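Local coordinates for tyrosine aminotransferase (Leishmania infantum, PDB 4IX8), which probably catalyses the pyridoxal 5'-phosphate-dependent transfer of the amino group of tyrosine to 2-oxoglutarate, at residues 49-54 / 170-175; 84-89 / 333-338; 112-117 / 323-328; 151-156 / 308-313; 256-261 / 368-373. All blocks are in the same frame, centred on the assembly; numbering follows the deposited sequence.

Contact 1: 49-54 / 170-175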
# COMPACT_ATOMS: atom_id res chain seq x y z
N THR A 49 14.99 -1.62 -6.15
CA THR A 49 13.65 -1.06 -6.27
C THR A 49 13.73 0.42 -6.64
O THR A 49 14.04 1.21 -5.77
CB THR A 49 12.88 -1.21 -4.98
OG1 THR A 49 12.69 -2.61 -4.69
CG2 THR A 49 11.53 -0.48 -5.06
N LEU A 50 13.39 0.77 -7.89
CA LEU A 50 13.56 2.12 -8.45
C LEU A 50 12.37 2.58 -9.28
O LEU A 50 11.80 1.80 -10.07
CB LEU A 50 14.79 2.19 -9.33
CG LEU A 50 16.06 1.63 -8.68
CD1 LEU A 50 17.16 1.56 -9.70
CD2 LEU A 50 16.51 2.47 -7.47
N GLN A 51 11.98 3.84 -9.10
CA GLN A 51 10.91 4.42 -9.88
C GLN A 51 11.50 5.57 -10.72
O GLN A 51 11.82 6.62 -10.18
CB GLN A 51 9.77 4.90 -8.97
CG GLN A 51 8.54 5.40 -9.74
CD GLN A 51 7.73 4.24 -10.34
OE1 GLN A 51 7.78 4.01 -11.55
NE2 GLN A 51 6.97 3.53 -9.49
N PRO A 52 11.62 5.39 -12.04
CA PRO A 52 12.40 6.36 -12.84
C PRO A 52 11.74 7.76 -12.86
O PRO A 52 12.47 8.77 -12.90
CB PRO A 52 12.45 5.71 -14.24
CG PRO A 52 11.21 4.81 -14.32
CD PRO A 52 10.72 4.58 -12.88
N LEU A 53 10.41 7.79 -12.87
CA LEU A 53 9.59 9.01 -12.79
C LEU A 53 9.99 9.85 -11.56
O LEU A 53 10.41 11.00 -11.70
CB LEU A 53 8.09 8.65 -12.77
CG LEU A 53 7.02 9.72 -13.07
CD1 LEU A 53 5.61 9.10 -13.32
CD2 LEU A 53 6.97 10.79 -11.99
N ASN A 54 9.83 9.29 -10.37
CA ASN A 54 10.25 9.98 -9.14
C ASN A 54 11.72 10.44 -9.22
O ASN A 54 12.06 11.54 -8.79
CB ASN A 54 10.06 9.05 -7.93
N SER A 170 4.64 2.39 -21.40
CA SER A 170 3.75 1.93 -20.38
C SER A 170 3.92 2.71 -19.11
O SER A 170 5.03 3.14 -18.78
CB SER A 170 4.01 0.43 -20.08
OG SER A 170 5.39 0.21 -19.86
N PHE A 171 2.82 2.80 -18.38
CA PHE A 171 2.78 3.22 -16.97
C PHE A 171 3.93 2.51 -16.25
O PHE A 171 4.01 1.30 -16.31
CB PHE A 171 1.43 2.81 -16.36
CG PHE A 171 1.27 3.15 -14.90
CD1 PHE A 171 1.38 4.45 -14.44
CD2 PHE A 171 0.95 2.16 -13.98
CE1 PHE A 171 1.22 4.75 -13.08
CE2 PHE A 171 0.78 2.45 -12.63
CZ PHE A 171 0.93 3.73 -12.18
N PRO A 172 4.84 3.26 -15.63
CA PRO A 172 6.11 2.64 -15.22
C PRO A 172 6.05 1.59 -14.09
O PRO A 172 7.05 0.92 -13.86
CB PRO A 172 6.95 3.82 -14.75
CG PRO A 172 6.20 5.09 -15.11
CD PRO A 172 4.80 4.73 -15.43
N HIS A 173 4.91 1.41 -13.44
CA HIS A 173 4.86 0.57 -12.28
C HIS A 173 5.09 -0.91 -12.60
O HIS A 173 5.65 -1.60 -11.74
CB HIS A 173 3.53 0.72 -11.55
CG HIS A 173 3.62 0.38 -10.09
ND1 HIS A 173 4.52 0.98 -9.23
CD2 HIS A 173 2.89 -0.47 -9.32
CE1 HIS A 173 4.35 0.52 -8.01
NE2 HIS A 173 3.36 -0.36 -8.03
N TYR A 174 4.68 -1.41 -13.78
CA TYR A 174 4.90 -2.83 -14.09
C TYR A 174 6.39 -3.13 -14.09
O TYR A 174 6.86 -4.10 -13.45
CB TYR A 174 4.26 -3.22 -15.42
CG TYR A 174 2.78 -3.12 -15.27
CD1 TYR A 174 2.03 -4.16 -14.74
CD2 TYR A 174 2.11 -1.91 -15.53
CE1 TYR A 174 0.65 -4.03 -14.52
CE2 TYR A 174 0.74 -1.77 -15.32
CZ TYR A 174 0.02 -2.83 -14.81
OH TYR A 174 -1.34 -2.70 -14.60
N LYS A 175 7.14 -2.24 -14.70
CA LYS A 175 8.59 -2.39 -14.77
C LYS A 175 9.21 -2.27 -13.39
O LYS A 175 10.14 -3.01 -13.04
CB LYS A 175 9.15 -1.34 -15.73
CG LYS A 175 10.62 -1.09 -15.67
CD LYS A 175 11.39 -2.06 -16.43
CE LYS A 175 12.81 -1.55 -16.60
NZ LYS A 175 13.69 -2.73 -16.66
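Gln-51 meets Pro-172 and His-173, and Pro-52 and Leu-53 touch Pro-172, at the N-terminal end of the helix in a beta-alpha-beta crossover. That helix, 173-181, links the parallel strands 163-168 and 184-191 of the large mixed sheet. The covering segment belongs to the N-terminal part of the chain, which also meets the second subunit: Thr-49 packs on Leu-313 there, and Leu-50 on Arg-312. Gln-51 is the N-cap of the short helix 52-56. Its CG stands opposite the backbone N (chi1 -174°), and the chain then bends at chi2 (75°). This turns the amide toward the other segment, although its CB points alongside. OE1 of Gln-51 rests on CB of Pro-172 at 3.3 Å and has a weak hydrogen bond to Ser-176 OG. NE2 of Gln-51 comes to the edge of the His-173 ring, in its plane, 3.5 Å from ND1. Amide and ring are nearly coplanar, 21° apart. The Gln-51 side chain is poorly ordered, so its amide is less certain than the ring. His-173 is held from its other nitrogen: NE2 is hydrogen-bonded to Leu-316 O of the second subunit, which helps fix the rotation of the ring. Pro-52 follows with a looser apolar contact, its CD 4.3 Å from CB of Pro-172. It also touches Ile-410. One residue on, Leu-53 extends its side chain toward the same proline. Its branch CD1 meets CG of Pro-172 at 4.4 Å.

Contact 2: 84-89 / 333-338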
# COMPACT_ATOMS: atom_id res chain seq x y z
N LYS A 84 -13.54 16.77 -10.34
CA LYS A 84 -14.11 16.73 -8.99
C LYS A 84 -14.64 15.35 -8.65
O LYS A 84 -15.27 14.67 -9.48
CB LYS A 84 -15.25 17.79 -8.86
N THR A 85 -14.36 14.92 -7.42
CA THR A 85 -14.95 13.72 -6.86
C THR A 85 -16.45 13.98 -6.69
O THR A 85 -16.83 15.03 -6.22
CB THR A 85 -14.33 13.37 -5.50
OG1 THR A 85 -12.91 13.23 -5.63
CG2 THR A 85 -14.95 12.09 -4.94
N PRO A 86 -17.30 13.03 -7.06
CA PRO A 86 -18.74 13.27 -6.85
C PRO A 86 -19.14 13.54 -5.38
O PRO A 86 -18.64 12.85 -4.48
CB PRO A 86 -19.38 11.96 -7.33
CG PRO A 86 -18.37 11.32 -8.26
CD PRO A 86 -17.03 11.72 -7.68
N ASP A 87 -20.06 14.47 -5.18
CA ASP A 87 -20.48 14.89 -3.85
C ASP A 87 -21.11 13.73 -3.10
O ASP A 87 -20.91 13.55 -1.89
CB ASP A 87 -21.50 16.04 -3.95
CG ASP A 87 -20.85 17.38 -4.22
OD1 ASP A 87 -19.71 17.57 -3.76
OD2 ASP A 87 -21.49 18.25 -4.88
N ILE A 88 -21.82 12.89 -3.84
CA ILE A 88 -22.46 11.76 -3.22
C ILE A 88 -21.40 10.78 -2.57
O ILE A 88 -21.67 10.14 -1.54
CB ILE A 88 -23.31 11.05 -4.26
CG1 ILE A 88 -24.15 9.98 -3.59
CG2 ILE A 88 -22.39 10.42 -5.37
CD1 ILE A 88 -24.89 9.11 -4.57
N VAL A 89 -20.20 10.69 -3.14
CA VAL A 89 -19.14 9.83 -2.58
C VAL A 89 -18.55 10.50 -1.35
O VAL A 89 -18.32 9.87 -0.34
CB VAL A 89 -18.00 9.48 -3.61
CG1 VAL A 89 -16.90 8.63 -2.99
CG2 VAL A 89 -18.58 8.77 -4.80
N LEU A 333 -22.40 2.16 -7.43
CA LEU A 333 -23.51 1.83 -8.31
C LEU A 333 -24.47 3.00 -8.47
O LEU A 333 -25.42 2.90 -9.22
CB LEU A 333 -24.28 0.63 -7.77
CG LEU A 333 -23.52 -0.69 -7.61
CD1 LEU A 333 -24.44 -1.69 -6.93
CD2 LEU A 333 -23.06 -1.23 -8.95
N LYS A 334 -24.30 4.05 -7.69
CA LYS A 334 -25.27 5.16 -7.68
C LYS A 334 -24.74 6.40 -8.39
O LYS A 334 -25.47 7.33 -8.64
CB LYS A 334 -25.64 5.51 -6.24
CG LYS A 334 -26.45 4.46 -5.50
CD LYS A 334 -27.06 5.08 -4.23
CE LYS A 334 -27.84 4.09 -3.40
NZ LYS A 334 -28.39 4.69 -2.13
N CYS A 335 -23.48 6.40 -8.77
CA CYS A 335 -22.88 7.56 -9.39
C CYS A 335 -23.45 7.75 -10.76
O CYS A 335 -23.49 6.80 -11.55
CB CYS A 335 -21.38 7.40 -9.47
SG CYS A 335 -20.62 7.82 -7.91
N PRO A 336 -23.94 8.97 -11.03
CA PRO A 336 -24.62 9.18 -12.30
C PRO A 336 -23.64 9.37 -13.45
O PRO A 336 -22.52 9.86 -13.25
CB PRO A 336 -25.43 10.46 -12.06
CG PRO A 336 -24.71 11.19 -10.92
CD PRO A 336 -23.68 10.25 -10.34
N THR A 337 -24.08 8.97 -14.63
CA THR A 337 -23.32 9.14 -15.85
C THR A 337 -22.85 10.59 -16.00
O THR A 337 -21.76 10.84 -16.49
CB THR A 337 -24.19 8.72 -17.06
OG1 THR A 337 -23.50 9.02 -18.28
CG2 THR A 337 -25.55 9.44 -17.03
N GLU A 338 -23.62 11.54 -15.49
CA GLU A 338 -23.32 12.97 -15.66
C GLU A 338 -21.96 13.40 -15.04
O GLU A 338 -21.24 14.26 -15.59
CB GLU A 338 -24.45 13.83 -15.06
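The first turn of helix 87-99 packs Ile-88 and Val-89 on Cys-335, in the short connection between helix 322-331 and helix 337-355. Pro-86 is the N-cap of helix 87-99 and joins them. The contact is apolar, with no hydrogen bond between the segments, and the thiol of Cys-335 is its centre. SG stands beside the backbone N of its own residue (chi1 -81°), where three side chains of the other segment meet it. CG2 of Val-89 is nearest, 3.8 Å from SG of Cys-335. CG2 of Ile-88 follows at 4.0 Å from the same SG. The ring of Pro-86 reaches SG of Cys-335 with CG, at 4.2 Å. The helix start is closed by a backbone bond from Val-89 N to Pro-86 O, which ties together two of the three residues that touch the sulfur. Cys-335 and Val-89 also touch Gln-284, two positions beyond Lys-282, the lysine predicted to carry the cofactor. At the outer side Ile-88 turns its longer branch toward Lys-334. The two side chains run at about a right angle, and CD1 of Ile-88 lies 4.0 Å from CB of Lys-334.

Contact 3: 112-117 / 323-328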
# COMPACT_ATOMS: atom_id res chain seq x y z
N ASP A 112 -16.70 -7.76 2.36
CA ASP A 112 -17.64 -8.53 1.55
C ASP A 112 -18.51 -7.65 0.66
O ASP A 112 -18.68 -7.94 -0.53
CB ASP A 112 -18.59 -9.36 2.43
CG ASP A 112 -17.90 -10.52 3.13
OD1 ASP A 112 -16.70 -10.74 2.92
OD2 ASP A 112 -18.60 -11.23 3.88
N ASN A 113 -19.07 -6.57 1.23
CA ASN A 113 -20.10 -5.82 0.49
C ASN A 113 -19.48 -5.11 -0.70
O ASN A 113 -20.06 -5.13 -1.78
CB ASN A 113 -20.89 -4.85 1.39
CG ASN A 113 -20.02 -3.81 2.07
OD1 ASN A 113 -18.79 -3.93 2.13
ND2 ASN A 113 -20.67 -2.80 2.64
N LEU A 114 -18.28 -4.56 -0.54
CA LEU A 114 -17.61 -3.88 -1.66
C LEU A 114 -17.23 -4.90 -2.75
O LEU A 114 -17.38 -4.66 -3.95
CB LEU A 114 -16.34 -3.12 -1.20
CG LEU A 114 -15.53 -2.41 -2.33
CD1 LEU A 114 -16.44 -1.44 -3.06
CD2 LEU A 114 -14.31 -1.68 -1.82
N ARG A 115 -16.80 -6.08 -2.34
CA ARG A 115 -16.45 -7.09 -3.32
C ARG A 115 -17.69 -7.46 -4.15
O ARG A 115 -17.61 -7.61 -5.38
CB ARG A 115 -15.84 -8.32 -2.65
CG ARG A 115 -14.50 -8.06 -2.00
CD ARG A 115 -14.04 -9.27 -1.14
NE ARG A 115 -13.69 -10.40 -1.97
CZ ARG A 115 -13.59 -11.66 -1.52
NH1 ARG A 115 -13.85 -11.93 -0.25
NH2 ARG A 115 -13.23 -12.65 -2.34
N GLN A 116 -18.84 -7.58 -3.48
CA GLN A 116 -20.08 -7.87 -4.18
C GLN A 116 -20.46 -6.75 -5.12
O GLN A 116 -20.89 -6.98 -6.26
CB GLN A 116 -21.21 -8.12 -3.18
CG GLN A 116 -21.16 -9.54 -2.66
CD GLN A 116 -21.72 -9.69 -1.27
OE1 GLN A 116 -22.62 -8.97 -0.87
NE2 GLN A 116 -21.15 -10.61 -0.49
N VAL A 117 -20.26 -5.52 -4.64
CA VAL A 117 -20.63 -4.32 -5.40
C VAL A 117 -19.74 -4.15 -6.64
O VAL A 117 -20.24 -3.83 -7.71
CB VAL A 117 -20.54 -3.07 -4.46
CG1 VAL A 117 -20.42 -1.81 -5.23
CG2 VAL A 117 -21.76 -3.01 -3.54
N ILE A 323 -12.99 3.02 5.83
CA ILE A 323 -13.96 4.11 5.56
C ILE A 323 -14.31 4.16 4.07
O ILE A 323 -15.48 4.21 3.70
CB ILE A 323 -13.40 5.50 5.99
CG1 ILE A 323 -13.09 5.52 7.50
CG2 ILE A 323 -14.40 6.65 5.71
CD1 ILE A 323 -14.28 5.27 8.39
N CYS A 324 -13.27 4.14 3.23
CA CYS A 324 -13.46 4.29 1.79
C CYS A 324 -14.14 3.07 1.19
O CYS A 324 -14.98 3.22 0.31
CB CYS A 324 -12.10 4.56 1.10
SG CYS A 324 -11.29 6.18 1.55
N GLN A 325 -13.84 1.87 1.70
CA GLN A 325 -14.46 0.65 1.19
C GLN A 325 -15.98 0.71 1.40
O GLN A 325 -16.75 0.44 0.50
CB GLN A 325 -13.87 -0.60 1.88
CG GLN A 325 -12.47 -1.04 1.43
CD GLN A 325 -12.11 -2.45 1.90
OE1 GLN A 325 -12.68 -3.43 1.43
NE2 GLN A 325 -11.19 -2.55 2.88
N GLU A 326 -16.42 1.10 2.59
CA GLU A 326 -17.86 1.22 2.81
C GLU A 326 -18.41 2.40 2.00
O GLU A 326 -19.47 2.27 1.36
CB GLU A 326 -18.16 1.37 4.32
CG GLU A 326 -19.63 1.62 4.70
CD GLU A 326 -20.59 0.54 4.25
OE1 GLU A 326 -20.11 -0.54 3.82
OE2 GLU A 326 -21.82 0.76 4.31
N ALA A 327 -17.70 3.53 1.97
CA ALA A 327 -18.22 4.69 1.22
C ALA A 327 -18.42 4.35 -0.25
O ALA A 327 -19.43 4.71 -0.86
CB ALA A 327 -17.28 5.90 1.35
N ILE A 328 -17.48 3.60 -0.80
CA ILE A 328 -17.54 3.25 -2.23
C ILE A 328 -18.56 2.15 -2.42
O ILE A 328 -19.25 2.09 -3.45
CB ILE A 328 -16.15 2.81 -2.75
CG1 ILE A 328 -15.21 4.00 -2.78
CG2 ILE A 328 -16.24 2.22 -4.15
CD1 ILE A 328 -13.78 3.64 -2.93
O HOH W 1 -17.65 -1.98 4.12
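Asn-113 and Glu-326 make a direct polar bond between helix 112-122 and helix 322-331. The short segments approach to 8.8 Å between axes, and their directions differ by 44°. ND2 of Asn-113 gives a short hydrogen bond of 2.6 Å to OE1 of Glu-326, bent to 149°. The carboxylate uses its syn lone pair, and the acceptor lies in the plane of the amide. The two flat groups are nearly coplanar. CB of Glu-326 points away from the other helix, but the chain bends back at chi2 (59°) and brings the carboxylate to the amide. A water bridges the same pair. It donates to OD1 of Asn-113 at 3.0 Å and to OE1 of Glu-326 at 2.9 Å. OD1 of Asn-113 also takes a weak bond from Leu-114 N.

The apolar part is centred on Leu-114. Its CD2 lies on CG of Gln-325 at 3.8 Å, and its CD1 meets CG2 of Ile-328 at 3.8 Å. The amide of Gln-325 bonds Val-320 O through NE2 and Ala-111 N through OE1. Ile-142 of strand 140-143 touches both Leu-114 and Gln-325.

Glu-326 OE1 thus has two donors, and OE2 forms a salt bridge with Arg-330. This set of partners probably favours the charged carboxylate in a buried place and fixes its rotation.

Contact 4: 151-156 / 308-313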
# COMPACT_ATOMS: atom_id res chain seq x y z
N VAL A 151 1.31 -5.42 -7.56
CA VAL A 151 2.20 -6.21 -6.72
C VAL A 151 1.65 -7.60 -6.49
O VAL A 151 2.35 -8.59 -6.68
CB VAL A 151 2.43 -5.54 -5.36
CG1 VAL A 151 3.21 -6.50 -4.40
CG2 VAL A 151 3.18 -4.25 -5.57
N LEU A 152 0.39 -7.67 -6.04
CA LEU A 152 -0.20 -8.96 -5.71
C LEU A 152 -0.30 -9.86 -6.93
O LEU A 152 0.00 -11.03 -6.88
CB LEU A 152 -1.60 -8.76 -5.13
CG LEU A 152 -1.62 -8.08 -3.78
CD1 LEU A 152 -3.03 -7.66 -3.47
CD2 LEU A 152 -1.04 -8.97 -2.68
N ALA A 153 -0.71 -9.30 -8.06
CA ALA A 153 -0.84 -10.11 -9.26
C ALA A 153 0.50 -10.73 -9.66
O ALA A 153 0.58 -11.94 -9.94
CB ALA A 153 -1.43 -9.28 -10.41
N LEU A 154 1.55 -9.92 -9.72
CA LEU A 154 2.82 -10.42 -10.20
C LEU A 154 3.54 -11.30 -9.20
O LEU A 154 4.10 -12.31 -9.58
CB LEU A 154 3.71 -9.26 -10.58
CG LEU A 154 3.66 -8.77 -12.03
CD1 LEU A 154 2.31 -8.87 -12.65
CD2 LEU A 154 4.10 -7.31 -12.05
N THR A 155 3.57 -10.92 -7.92
CA THR A 155 4.41 -11.66 -6.98
C THR A 155 3.71 -12.94 -6.49
O THR A 155 4.31 -13.76 -5.83
CB THR A 155 4.82 -10.77 -5.78
OG1 THR A 155 3.68 -10.36 -5.04
CG2 THR A 155 5.53 -9.56 -6.26
N ALA A 156 2.43 -13.08 -6.78
CA ALA A 156 1.69 -14.31 -6.49
C ALA A 156 1.84 -15.27 -7.67
O ALA A 156 1.61 -16.46 -7.54
CB ALA A 156 0.20 -14.01 -6.19
N VAL A 308 -5.72 -17.98 -4.90
CA VAL A 308 -5.38 -18.29 -3.51
C VAL A 308 -4.08 -17.59 -3.11
O VAL A 308 -4.00 -17.01 -2.03
CB VAL A 308 -5.27 -19.85 -3.30
CG1 VAL A 308 -4.55 -20.22 -1.98
CG2 VAL A 308 -6.69 -20.47 -3.35
N GLY A 309 -3.08 -17.58 -4.02
CA GLY A 309 -1.82 -16.90 -3.74
C GLY A 309 -1.99 -15.41 -3.46
O GLY A 309 -1.47 -14.88 -2.47
N MET A 310 -2.76 -14.73 -4.30
CA MET A 310 -3.00 -13.28 -4.12
C MET A 310 -3.67 -13.01 -2.78
O MET A 310 -3.25 -12.14 -2.00
CB MET A 310 -3.84 -12.74 -5.27
CG MET A 310 -3.08 -12.75 -6.54
SD MET A 310 -3.87 -11.77 -7.85
CE MET A 310 -5.17 -12.88 -8.45
N GLU A 311 -4.65 -13.84 -2.47
CA GLU A 311 -5.35 -13.75 -1.21
C GLU A 311 -4.42 -13.88 -0.04
O GLU A 311 -4.48 -13.11 0.92
CB GLU A 311 -6.41 -14.81 -1.10
CG GLU A 311 -7.56 -14.59 -2.01
CD GLU A 311 -8.69 -15.57 -1.75
OE1 GLU A 311 -9.01 -15.77 -0.55
OE2 GLU A 311 -9.26 -16.12 -2.73
N ARG A 312 -3.58 -14.89 -0.10
CA ARG A 312 -2.65 -15.08 0.98
C ARG A 312 -1.79 -13.87 1.18
O ARG A 312 -1.53 -13.47 2.33
CB ARG A 312 -1.75 -16.30 0.74
CG ARG A 312 -2.46 -17.58 0.84
CD ARG A 312 -1.48 -18.74 0.78
NE ARG A 312 -2.23 -19.99 0.88
CZ ARG A 312 -1.69 -21.20 0.94
NH1 ARG A 312 -0.38 -21.35 0.89
NH2 ARG A 312 -2.49 -22.25 1.03
N LEU A 313 -1.34 -13.29 0.07
CA LEU A 313 -0.42 -12.14 0.10
C LEU A 313 -1.07 -10.82 0.56
O LEU A 313 -0.36 -9.91 1.01
CB LEU A 313 0.21 -11.94 -1.28
CG LEU A 313 1.27 -12.98 -1.70
CD1 LEU A 313 1.85 -12.61 -3.06
CD2 LEU A 313 2.38 -13.08 -0.72
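CG and SD of Met-310 lie over one face of the peptide group that joins Leu-152 and Ala-153. CG of Met-310 is above O of Leu-152 at 3.5 Å, and its SD sits 3.7 Å from CA of Ala-153. The carbonyl of Val-151 takes two donors from Thr-155, the backbone N and the hydroxyl. OG1 of Thr-155, set between its own N and carbonyl carbon (chi1 63°), bonds Val-151 O at 2.8 Å from above the carbonyl plane, 44° out of it. The same OG1 of Thr-155 touches CD1 of Leu-313 at 3.5 Å. The helices are closest where Gly-309, without a side chain, faces Ala-156, with 5.2 Å between their CA atoms. CB of Ala-156 then packs on CG of Met-310 at 3.5 Å. Leu-152 and Leu-313 lie alongside with their ends pointing opposite ways, CD2 of Leu-152 being 3.5 Å from CB of Leu-313. The segment axes pass 8.7 Å apart at 120°. Helix 304-313 lies against helix 145-157, and Met-310 also reaches Ile-141 of strand 140-143 and Leu-275 of strand 274-279 in the large sheet. From the second subunit, His-45 packs on Thr-155 and Ser-43 OG bonds Thr-155 O.

Contact 5: 256-261 / 368-373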
# COMPACT_ATOMS: atom_id res chain seq x y z
N VAL A 256 -13.27 6.95 -21.60
CA VAL A 256 -13.20 6.97 -23.06
C VAL A 256 -13.83 8.24 -23.59
O VAL A 256 -14.90 8.64 -23.11
CB VAL A 256 -13.92 5.76 -23.67
CG1 VAL A 256 -13.80 5.78 -25.22
CG2 VAL A 256 -13.35 4.48 -23.10
N LEU A 257 -13.23 8.82 -24.62
CA LEU A 257 -13.68 10.09 -25.24
C LEU A 257 -14.48 9.88 -26.53
O LEU A 257 -14.55 8.78 -27.06
CB LEU A 257 -12.48 10.97 -25.57
CG LEU A 257 -11.35 11.06 -24.54
CD1 LEU A 257 -10.31 12.06 -24.99
CD2 LEU A 257 -11.92 11.44 -23.20
N ASN A 258 -15.10 10.94 -27.01
CA ASN A 258 -15.69 10.94 -28.35
C ASN A 258 -16.71 9.81 -28.59
O ASN A 258 -16.78 9.30 -29.69
CB ASN A 258 -14.55 10.85 -29.39
CG ASN A 258 -13.49 11.95 -29.22
OD1 ASN A 258 -13.82 13.08 -28.87
ND2 ASN A 258 -12.20 11.60 -29.43
N ASN A 259 -17.53 9.49 -27.59
CA ASN A 259 -18.57 8.45 -27.73
C ASN A 259 -17.97 7.07 -28.08
O ASN A 259 -18.64 6.21 -28.66
CB ASN A 259 -19.60 8.86 -28.79
N GLY A 260 -16.70 6.89 -27.76
CA GLY A 260 -15.99 5.63 -27.99
C GLY A 260 -16.57 4.47 -27.19
O GLY A 260 -17.30 4.68 -26.23
N ILE A 261 -16.28 3.26 -27.63
CA ILE A 261 -16.70 2.04 -26.94
C ILE A 261 -15.53 1.42 -26.21
O ILE A 261 -14.51 1.14 -26.80
CB ILE A 261 -17.27 1.00 -27.90
CG1 ILE A 261 -18.50 1.56 -28.62
CG2 ILE A 261 -17.63 -0.31 -27.15
CD1 ILE A 261 -18.76 0.82 -29.92
N ALA A 368 -4.19 11.45 -31.64
CA ALA A 368 -5.05 12.14 -30.71
C ALA A 368 -5.56 11.10 -29.70
O ALA A 368 -5.78 9.93 -30.03
CB ALA A 368 -6.19 12.83 -31.45
N PRO A 369 -5.69 11.49 -28.43
CA PRO A 369 -6.14 10.53 -27.42
C PRO A 369 -7.62 10.13 -27.59
O PRO A 369 -8.46 10.99 -27.80
CB PRO A 369 -5.90 11.28 -26.10
CG PRO A 369 -5.87 12.70 -26.46
CD PRO A 369 -5.33 12.78 -27.84
N GLN A 370 -7.93 8.85 -27.47
CA GLN A 370 -9.32 8.41 -27.48
C GLN A 370 -9.82 8.14 -26.08
O GLN A 370 -11.00 7.82 -25.89
CB GLN A 370 -9.46 7.16 -28.33
CG GLN A 370 -9.11 7.43 -29.76
CD GLN A 370 -9.96 8.55 -30.30
OE1 GLN A 370 -11.17 8.64 -30.01
NE2 GLN A 370 -9.33 9.43 -31.08
N ALA A 371 -8.91 8.25 -25.11
CA ALA A 371 -9.20 7.86 -23.73
C ALA A 371 -8.08 8.22 -22.78
O ALA A 371 -7.02 8.72 -23.20
CB ALA A 371 -9.46 6.38 -23.65
N SER A 372 -8.30 7.92 -21.50
CA SER A 372 -7.35 8.22 -20.44
C SER A 372 -7.11 9.74 -20.46
O SER A 372 -7.97 10.47 -20.96
CB SER A 372 -6.07 7.44 -20.60
OG SER A 372 -5.20 7.68 -19.53
N MET A 373 -5.98 10.20 -19.92
CA MET A 373 -5.70 11.64 -19.65
C MET A 373 -4.40 12.17 -20.26
O MET A 373 -3.93 13.25 -19.90
CB MET A 373 -5.60 11.90 -18.14
CG MET A 373 -6.85 11.63 -17.31
SD MET A 373 -6.48 11.29 -15.56
CE MET A 373 -5.00 12.26 -15.24
O HOH W 2 -12.90 7.31 -28.84
O HOH W 3 -9.31 13.12 -29.19
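Leu-257 N donates to Gln-370 O at 2.8 Å, nearly straight at 170°, from above the carbonyl plane. The side chains add a second bond, from ND2 of Asn-258 to OE1 of Gln-370 at 3.2 Å. It is also nearly straight, and the acceptor lies in the plane of the Asn-258 amide. Yet that amide stands above the carbonyl plane of Gln-370, and the two amide planes are 49° apart. The bend of Gln-370 at chi2 (-56°) brings its end back to Asn-258. ND2 of Asn-258 has a further partner, a water at 3.3 Å. That water donates to Pro-369 O at 2.7 Å. Another water donates to Leu-257 O at 2.8 Å. Leu-257 O accepts Gly-260 N as well, at 2.9 Å. Asn-258 N goes to Glu-348 OE2 of helix 337-355. In the apolar part, CD1 of Leu-257 rests on Pro-369 O at 3.5 Å. Asn-258 and Asn-259 take left-handed backbone angles. The arrangement is a type I' beta turn, Leu-257 to Gly-260, beside a single beta bridge of Val-256 with Ala-371. It joins the loop between strands 246-249 and 274-279 of the large sheet to that between 364-365 and 374-379 of the smaller.

From the N terminus, contacts 1, 2, 3 and 4 open in that order. Contact 1 closes first, at 170-175, so it crosses contacts 2, 3 and 4; it ties the N-terminal part to the crossover helix. Contact 5 opens next, at 256-261. Then 308-313 closes contact 4, 323-328 closes contact 3 and 333-338 closes contact 2. Contact 4 is thus nested in contact 3, and contact 3 in contact 2. These three join helices or helix ends. Contact 5 closes last, at 368-373, crossing all three but following contact 1 in series; it joins loops of the eight-strand and five-strand sheets. Contacts 2 and 3 touch through Leu-333 and Val-117. Contacts 1, 3 and 4 lie beside the second subunit.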